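IRMA (Escherichia coli CFT073, PDB 5EK5) is a secreted virulence-associated protein with a fibronectin-type fold that probably mimics interleukin receptors. Local coordinates at residues I44-D50 and V87-I93; I9-D15 and Y26-D31. All blocks are in the same frame, centred on the assembly; numbering follows the deposited sequence.

Interaction 1: residues I44-D50 and V87-I93; sequences ITLQLKD and VATTEII
Strands 44-49 and 89-93 pair side by side in the antiparallel sheet of the sandwich, and the pairing ends in a classic beta bulge. Leu-46 faces Ile-92 and Leu-48 faces Thr-90 in non-hydrogen-bonded pairs. Gln-47 with Glu-91 and Lys-49 with Thr-89 are hydrogen-bonded pairs. In the first of these, Gln-47 N gives to Glu-91 O at 2.9 Å, and Glu-91 N returns the bond to Gln-47 O. At the bulge Ala-88 and Thr-89 both face Lys-49. Lys-49 O takes Ala-88 N at 2.8 Å in a nearly linear bond. It also takes Thr-89 N at 3.3 Å, which arrives from above the carbonyl plane.

The side chains separate by face. Ile-44, Leu-46, Leu-48, Thr-90 and Ile-92 belong to the buried side. Ile-44 CG2 meets Ile-92 CG2 at 3.7 Å; both methyls lie anti to their own backbone N. Leu-46 lays CD2 against Thr-90 OG1 at 3.7 Å. Leu-48 lies beside Thr-90, pointing the same way, and sets CD2 against Val-87 CG2 at 3.9 Å. Leu-79 of strand 74-82 packs on both leucines from the facing sheet.

Gln-47, Lys-49, Thr-89 and Glu-91 share the other face. The extended Lys-49 chain passes Thr-89, with CB 3.4 Å from Thr-89 OG1. Its NZ then makes a rather long salt bridge to Glu-91 OE1 at 3.5 Å. The same OE1 accepts a hydrogen bond from Thr-122 OG1 of the second subunit, so the carboxylate is held from both chains. Thr-89, Thr-90 and Glu-91 also pair in parallel with a strand of that subunit, which carries the sheet across the interface. A largely apolar inner face and a polar outer face are characteristic of a beta sandwich, here of the fibronectin type.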
loop_
_atom_site.group_PDB
_atom_site.type_symbol
_atom_site.label_atom_id
_atom_site.label_comp_id
_atom_site.label_asym_id
_atom_site.label_seq_id
_atom_site.Cartn_x
_atom_site.Cartn_y
_atom_site.Cartn_z
ATOM N N ILE B 44 -14.587 13.624 1.216
ATOM C CA ILE B 44 -13.299 14.009 0.657
ATOM C C ILE B 44 -13.412 14.388 -0.816
ATOM O O ILE B 44 -13.934 13.623 -1.624
ATOM C CB ILE B 44 -12.271 12.876 0.820
ATOM C CG1 ILE B 44 -12.206 12.433 2.286
ATOM C CG2 ILE B 44 -10.907 13.320 0.322
ATOM C CD1 ILE B 44 -11.293 11.257 2.539
ATOM N N THR B 45 -12.925 15.580 -1.152
ATOM C CA THR B 45 -12.946 16.066 -2.527
ATOM C C THR B 45 -11.583 15.916 -3.200
ATOM O O THR B 45 -10.587 16.465 -2.728
ATOM C CB THR B 45 -13.381 17.538 -2.590
ATOM O OG1 THR B 45 -14.665 17.683 -1.968
ATOM C CG2 THR B 45 -13.471 17.998 -4.030
ATOM N N LEU B 46 -11.549 15.182 -4.309
ATOM C CA LEU B 46 -10.296 14.887 -5.000
ATOM C C LEU B 46 -10.266 15.414 -6.434
ATOM O O LEU B 46 -11.240 15.276 -7.174
ATOM C CB LEU B 46 -10.039 13.378 -5.011
ATOM C CG LEU B 46 -9.853 12.687 -3.660
ATOM C CD1 LEU B 46 -11.195 12.221 -3.104
ATOM C CD2 LEU B 46 -8.885 11.525 -3.780
ATOM N N GLN B 47 -9.146 16.023 -6.816
ATOM C CA GLN B 47 -8.873 16.320 -8.220
ATOM C C GLN B 47 -8.195 15.135 -8.898
ATOM O O GLN B 47 -7.112 14.716 -8.489
ATOM C CB GLN B 47 -7.985 17.558 -8.369
ATOM C CG GLN B 47 -8.708 18.887 -8.286
ATOM C CD GLN B 47 -7.761 20.064 -8.449
ATOM O OE1 GLN B 47 -6.556 19.940 -8.228
ATOM N NE2 GLN B 47 -8.300 21.207 -8.850
ATOM N N LEU B 48 -8.825 14.601 -9.939
ATOM C CA LEU B 48 -8.210 13.530 -10.717
ATOM C C LEU B 48 -7.367 14.142 -11.827
ATOM O O LEU B 48 -7.833 15.007 -12.567
ATOM C CB LEU B 48 -9.259 12.575 -11.298
ATOM C CG LEU B 48 -9.932 11.572 -10.352
ATOM C CD1 LEU B 48 -10.690 12.253 -9.219
ATOM C CD2 LEU B 48 -10.846 10.634 -11.117
ATOM N N LYS B 49 -6.124 13.689 -11.935
ATOM C CA LYS B 49 -5.165 14.311 -12.833
ATOM C C LYS B 49 -4.567 13.283 -13.780
ATOM O O LYS B 49 -4.462 12.106 -13.437
ATOM C CB LYS B 49 -4.059 14.983 -12.021
ATOM C CG LYS B 49 -4.550 16.131 -11.147
ATOM C CD LYS B 49 -3.419 16.743 -10.339
ATOM C CE LYS B 49 -3.892 17.977 -9.594
ATOM N NZ LYS B 49 -2.762 18.725 -8.987
ATOM N N ASP B 50 -4.184 13.716 -14.979
ATOM C CA ASP B 50 -3.459 12.828 -15.881
ATOM C C ASP B 50 -1.989 12.757 -15.463
ATOM O O ASP B 50 -1.608 13.318 -14.434
ATOM C CB ASP B 50 -3.621 13.266 -17.348
ATOM C CG ASP B 50 -3.102 14.673 -17.624
ATOM O OD1 ASP B 50 -2.202 15.161 -16.912
ATOM O OD2 ASP B 50 -3.614 15.299 -18.575
ATOM N N VAL B 87 -6.507 8.624 -15.795
ATOM C CA VAL B 87 -6.159 9.065 -14.445
ATOM C C VAL B 87 -4.860 8.454 -13.925
ATOM O O VAL B 87 -4.724 7.231 -13.849
ATOM C CB VAL B 87 -7.276 8.729 -13.444
ATOM C CG1 VAL B 87 -6.972 9.329 -12.073
ATOM C CG2 VAL B 87 -8.629 9.172 -13.982
ATOM N N ALA B 88 -3.920 9.312 -13.541
ATOM C CA ALA B 88 -2.638 8.851 -13.013
ATOM C C ALA B 88 -2.476 9.190 -11.531
ATOM O O ALA B 88 -1.918 8.404 -10.764
ATOM C CB ALA B 88 -1.488 9.449 -13.820
ATOM N N THR B 89 -2.951 10.368 -11.133
ATOM C CA THR B 89 -2.841 10.805 -9.742
ATOM C C THR B 89 -4.127 11.475 -9.271
ATOM O O THR B 89 -4.958 11.893 -10.079
ATOM C CB THR B 89 -1.659 11.792 -9.512
ATOM O OG1 THR B 89 -1.991 13.079 -10.049
ATOM C CG2 THR B 89 -0.369 11.291 -10.158
ATOM N N THR B 90 -4.281 11.570 -7.953
ATOM C CA THR B 90 -5.387 12.306 -7.349
ATOM C C THR B 90 -4.850 13.216 -6.253
ATOM O O THR B 90 -3.922 12.851 -5.534
ATOM C CB THR B 90 -6.464 11.369 -6.749
ATOM O OG1 THR B 90 -5.875 10.525 -5.749
ATOM C CG2 THR B 90 -7.094 10.506 -7.829
ATOM N N GLU B 91 -5.424 14.407 -6.130
ATOM C CA GLU B 91 -5.006 15.326 -5.081
ATOM C C GLU B 91 -6.177 15.684 -4.177
ATOM O O GLU B 91 -7.216 16.153 -4.644
ATOM C CB GLU B 91 -4.390 16.592 -5.679
ATOM C CG GLU B 91 -4.063 17.660 -4.650
ATOM C CD GLU B 91 -3.106 18.710 -5.179
ATOM O OE1 GLU B 91 -1.983 18.341 -5.585
ATOM O OE2 GLU B 91 -3.474 19.903 -5.188
ATOM N N ILE B 92 -5.999 15.454 -2.882
ATOM C CA ILE B 92 -7.009 15.804 -1.898
ATOM C C ILE B 92 -6.963 17.305 -1.671
ATOM O O ILE B 92 -5.938 17.841 -1.253
ATOM C CB ILE B 92 -6.794 15.066 -0.565
ATOM C CG1 ILE B 92 -6.740 13.555 -0.795
ATOM C CG2 ILE B 92 -7.890 15.430 0.428
ATOM C CD1 ILE B 92 -6.372 12.759 0.438
ATOM N N ILE B 93 -8.069 17.983 -1.961
ATOM C CA ILE B 93 -8.107 19.435 -1.847
ATOM C C ILE B 93 -9.045 19.921 -0.748
ATOM O O ILE B 93 -8.971 21.079 -0.337
ATOM C CB ILE B 93 -8.537 20.086 -3.174
ATOM C CG1 ILE B 93 -9.958 19.656 -3.538
ATOM C CG2 ILE B 93 -7.566 19.725 -4.288
ATOM C CD1 ILE B 93 -10.535 20.394 -4.729
#

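Interaction 2: residues I9-D15 and Y26-D31; sequences ISIRNTD and YQFRLD
Asn-13 and Thr-14 grip the carbonyl of Gln-27 from opposite faces of its plane. Thr-14 N gives a straight bond to Gln-27 O at 2.9 Å. Asn-13 ND2 reaches the same oxygen at 2.9 Å, but with an N-H angle of 130°. It also bonds Asp-15 O at 3.0 Å, and Gln-27 N meets that oxygen from its other face. The amide thus bridges both strands where the register slips by one residue, a beta bulge. With CG anti to the backbone N (chi1 169°), Asn-13 carries this amide over one face of the Phe-28 ring.

Beyond the bulge the register is regular. Arg-29 N bonds Arg-12 O, but the return bond to Arg-29 O is weak. Ser-10 and Asp-31 exchange two backbone bonds. A water bonded to Ser-10 OG donates to Arg-29 O. On the buried face, Ile-11 lies beside Leu-30, CD1 to CD1 at 3.8 Å.

On the other face Arg-12 and Arg-29 run side by side. Their guanidinium planes stand 78° apart, with Arg-12 NH2 3.4 Å from Arg-29 NH1. Thr-14 CG2 lies over one face of the Arg-12 guanidinium, toward its rim, and meets Arg-29 CB at 3.7 Å.

Further out, Asn-13 OD1 accepts from Tyr-116 OH and Leu-119 N of the second subunit. These bonds fix the amide rotation and leave ND2 for the bulge. Arg-12 also lies close to Arg-12 of that subunit, so positive charge collects. Arg-29 NE, buried, has no hydrogen-bond partner and just a long, weak ion pair to Asp-76. The cluster probably costs electrostatic energy.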
loop_
_atom_site.group_PDB
_atom_site.type_symbol
_atom_site.label_atom_id
_atom_site.label_comp_id
_atom_site.label_asym_id
_atom_site.label_seq_id
_atom_site.Cartn_x
_atom_site.Cartn_y
_atom_site.Cartn_z
ATOM N N ILE B 9 -4.636 9.648 9.469
ATOM C CA ILE B 9 -5.224 8.809 8.432
ATOM C C ILE B 9 -4.234 8.598 7.301
ATOM O O ILE B 9 -3.950 9.517 6.532
ATOM C CB ILE B 9 -6.503 9.424 7.828
ATOM C CG1 ILE B 9 -7.552 9.674 8.906
ATOM C CG2 ILE B 9 -7.071 8.520 6.740
ATOM C CD1 ILE B 9 -8.719 10.498 8.423
ATOM N N SER B 10 -3.725 7.380 7.185
ATOM C CA SER B 10 -2.990 7.001 5.999
ATOM C C SER B 10 -4.031 6.682 4.940
ATOM O O SER B 10 -5.092 6.136 5.244
ATOM C CB SER B 10 -2.076 5.808 6.263
ATOM O OG SER B 10 -2.830 4.614 6.358
ATOM N N ILE B 11 -3.735 7.028 3.697
ATOM C CA ILE B 11 -4.687 6.804 2.627
ATOM C C ILE B 11 -3.938 6.396 1.370
ATOM O O ILE B 11 -2.926 6.995 1.001
ATOM C CB ILE B 11 -5.565 8.057 2.376
ATOM C CG1 ILE B 11 -6.581 7.795 1.262
ATOM C CG2 ILE B 11 -4.708 9.278 2.068
ATOM C CD1 ILE B 11 -7.662 8.851 1.164
ATOM N N ARG B 12 -4.423 5.334 0.743
ATOM C CA ARG B 12 -3.808 4.813 -0.461
ATOM C C ARG B 12 -4.844 4.162 -1.357
ATOM O O ARG B 12 -5.882 3.697 -0.887
ATOM C CB ARG B 12 -2.700 3.817 -0.101
ATOM C CG ARG B 12 -3.187 2.549 0.592
ATOM C CD ARG B 12 -2.012 1.685 1.041
ATOM N NE ARG B 12 -2.440 0.416 1.623
ATOM C CZ ARG B 12 -2.552 -0.721 0.947
ATOM N NH1 ARG B 12 -2.268 -0.760 -0.348
ATOM N NH2 ARG B 12 -2.949 -1.824 1.566
ATOM N N ASN B 13 -4.550 4.129 -2.649
ATOM C CA ASN B 13 -5.418 3.488 -3.617
ATOM C C ASN B 13 -5.087 2.004 -3.706
ATOM O O ASN B 13 -3.935 1.630 -3.934
ATOM C CB ASN B 13 -5.273 4.159 -4.981
ATOM C CG ASN B 13 -5.933 3.377 -6.088
ATOM O OD1 ASN B 13 -5.284 2.992 -7.061
ATOM N ND2 ASN B 13 -7.232 3.143 -5.955
ATOM N N THR B 14 -6.096 1.161 -3.513
ATOM C CA THR B 14 -5.875 -0.278 -3.390
ATOM C C THR B 14 -6.418 -1.086 -4.565
ATOM O O THR B 14 -6.047 -2.248 -4.740
ATOM C CB THR B 14 -6.507 -0.826 -2.101
ATOM O OG1 THR B 14 -7.892 -0.457 -2.056
ATOM C CG2 THR B 14 -5.781 -0.292 -0.879
ATOM N N ASP B 15 -7.255 -0.463 -5.389
ATOM C CA ASP B 15 -7.841 -1.157 -6.528
ATOM C C ASP B 15 -8.606 -0.227 -7.454
ATOM O O ASP B 15 -8.940 0.902 -7.097
ATOM C CB ASP B 15 -8.793 -2.258 -6.035
ATOM C CG ASP B 15 -9.026 -3.347 -7.070
ATOM O OD1 ASP B 15 -8.567 -3.195 -8.224
ATOM O OD2 ASP B 15 -9.687 -4.353 -6.729
ATOM N N TYR B 26 -12.463 3.797 -8.136
ATOM C CA TYR B 26 -11.170 3.727 -7.475
ATOM C C TYR B 26 -11.358 3.532 -5.980
ATOM O O TYR B 26 -11.972 4.357 -5.304
ATOM C CB TYR B 26 -10.344 4.980 -7.768
ATOM C CG TYR B 26 -10.207 5.258 -9.251
ATOM C CD1 TYR B 26 -9.239 4.615 -10.012
ATOM C CD2 TYR B 26 -11.050 6.160 -9.888
ATOM C CE1 TYR B 26 -9.112 4.861 -11.365
ATOM C CE2 TYR B 26 -10.931 6.413 -11.243
ATOM C CZ TYR B 26 -9.959 5.761 -11.975
ATOM O OH TYR B 26 -9.835 6.006 -13.322
ATOM N N GLN B 27 -10.824 2.427 -5.473
ATOM C CA GLN B 27 -10.991 2.066 -4.076
ATOM C C GLN B 27 -9.845 2.608 -3.237
ATOM O O GLN B 27 -8.671 2.394 -3.556
ATOM C CB GLN B 27 -11.074 0.545 -3.933
ATOM C CG GLN B 27 -11.266 0.045 -2.509
ATOM C CD GLN B 27 -11.399 -1.463 -2.450
ATOM O OE1 GLN B 27 -11.494 -2.126 -3.482
ATOM N NE2 GLN B 27 -11.405 -2.013 -1.242
ATOM N N PHE B 28 -10.187 3.307 -2.162
ATOM C CA PHE B 28 -9.169 3.825 -1.267
ATOM C C PHE B 28 -9.345 3.200 0.110
ATOM O O PHE B 28 -10.457 3.124 0.645
ATOM C CB PHE B 28 -9.241 5.350 -1.184
ATOM C CG PHE B 28 -8.911 6.045 -2.477
ATOM C CD1 PHE B 28 -9.872 6.206 -3.460
ATOM C CD2 PHE B 28 -7.631 6.526 -2.713
ATOM C CE1 PHE B 28 -9.567 6.839 -4.650
ATOM C CE2 PHE B 28 -7.322 7.160 -3.902
ATOM C CZ PHE B 28 -8.291 7.316 -4.871
ATOM N N ARG B 29 -8.239 2.744 0.681
ATOM C CA ARG B 29 -8.238 2.284 2.059
ATOM C C ARG B 29 -7.736 3.386 2.979
ATOM O O ARG B 29 -6.671 3.968 2.744
ATOM C CB ARG B 29 -7.398 1.027 2.230
ATOM C CG ARG B 29 -7.418 0.488 3.654
ATOM C CD ARG B 29 -6.588 -0.763 3.756
ATOM N NE ARG B 29 -7.158 -1.841 2.953
ATOM C CZ ARG B 29 -6.588 -3.032 2.780
ATOM N NH1 ARG B 29 -5.427 -3.307 3.354
ATOM N NH2 ARG B 29 -7.183 -3.952 2.034
ATOM N N LEU B 30 -8.509 3.676 4.019
ATOM C CA LEU B 30 -8.096 4.660 5.008
ATOM C C LEU B 30 -7.769 3.920 6.295
ATOM O O LEU B 30 -8.490 3.015 6.695
ATOM C CB LEU B 30 -9.190 5.708 5.239
ATOM C CG LEU B 30 -9.359 6.841 4.217
ATOM C CD1 LEU B 30 -9.836 6.300 2.877
ATOM C CD2 LEU B 30 -10.313 7.912 4.724
ATOM N N ASP B 31 -6.676 4.313 6.936
ATOM C CA ASP B 31 -6.165 3.586 8.090
ATOM C C ASP B 31 -5.650 4.545 9.157
ATOM O O ASP B 31 -4.842 5.426 8.871
ATOM C CB ASP B 31 -5.055 2.631 7.646
ATOM C CG ASP B 31 -4.617 1.668 8.741
ATOM O OD1 ASP B 31 -4.970 1.870 9.922
ATOM O OD2 ASP B 31 -3.904 0.696 8.411
HETATM O O HOH W 1 -4.010 2.981 4.204
#

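How the interactions relate
Interactions 1 and 2 lie in the two facing sheets of one beta sandwich, their centres 13 Å apart. Interaction 2 comes first along the chain, as part of the hairpin 9-19 and 23-31. Interaction 1 follows and joins strand 42-49 to strand 89-99; strand 42-49 comes directly after strand 23-31. The buried faces meet in a shared core: Ile-44 CD1 lies 4.1 Å from Leu-30 CD2, and Ile-92 CD1 lies 4.2 Å from Ile-11 CD1. Both contacts also touch the second subunit, so the strands that build the core also take part in the two-chain assembly.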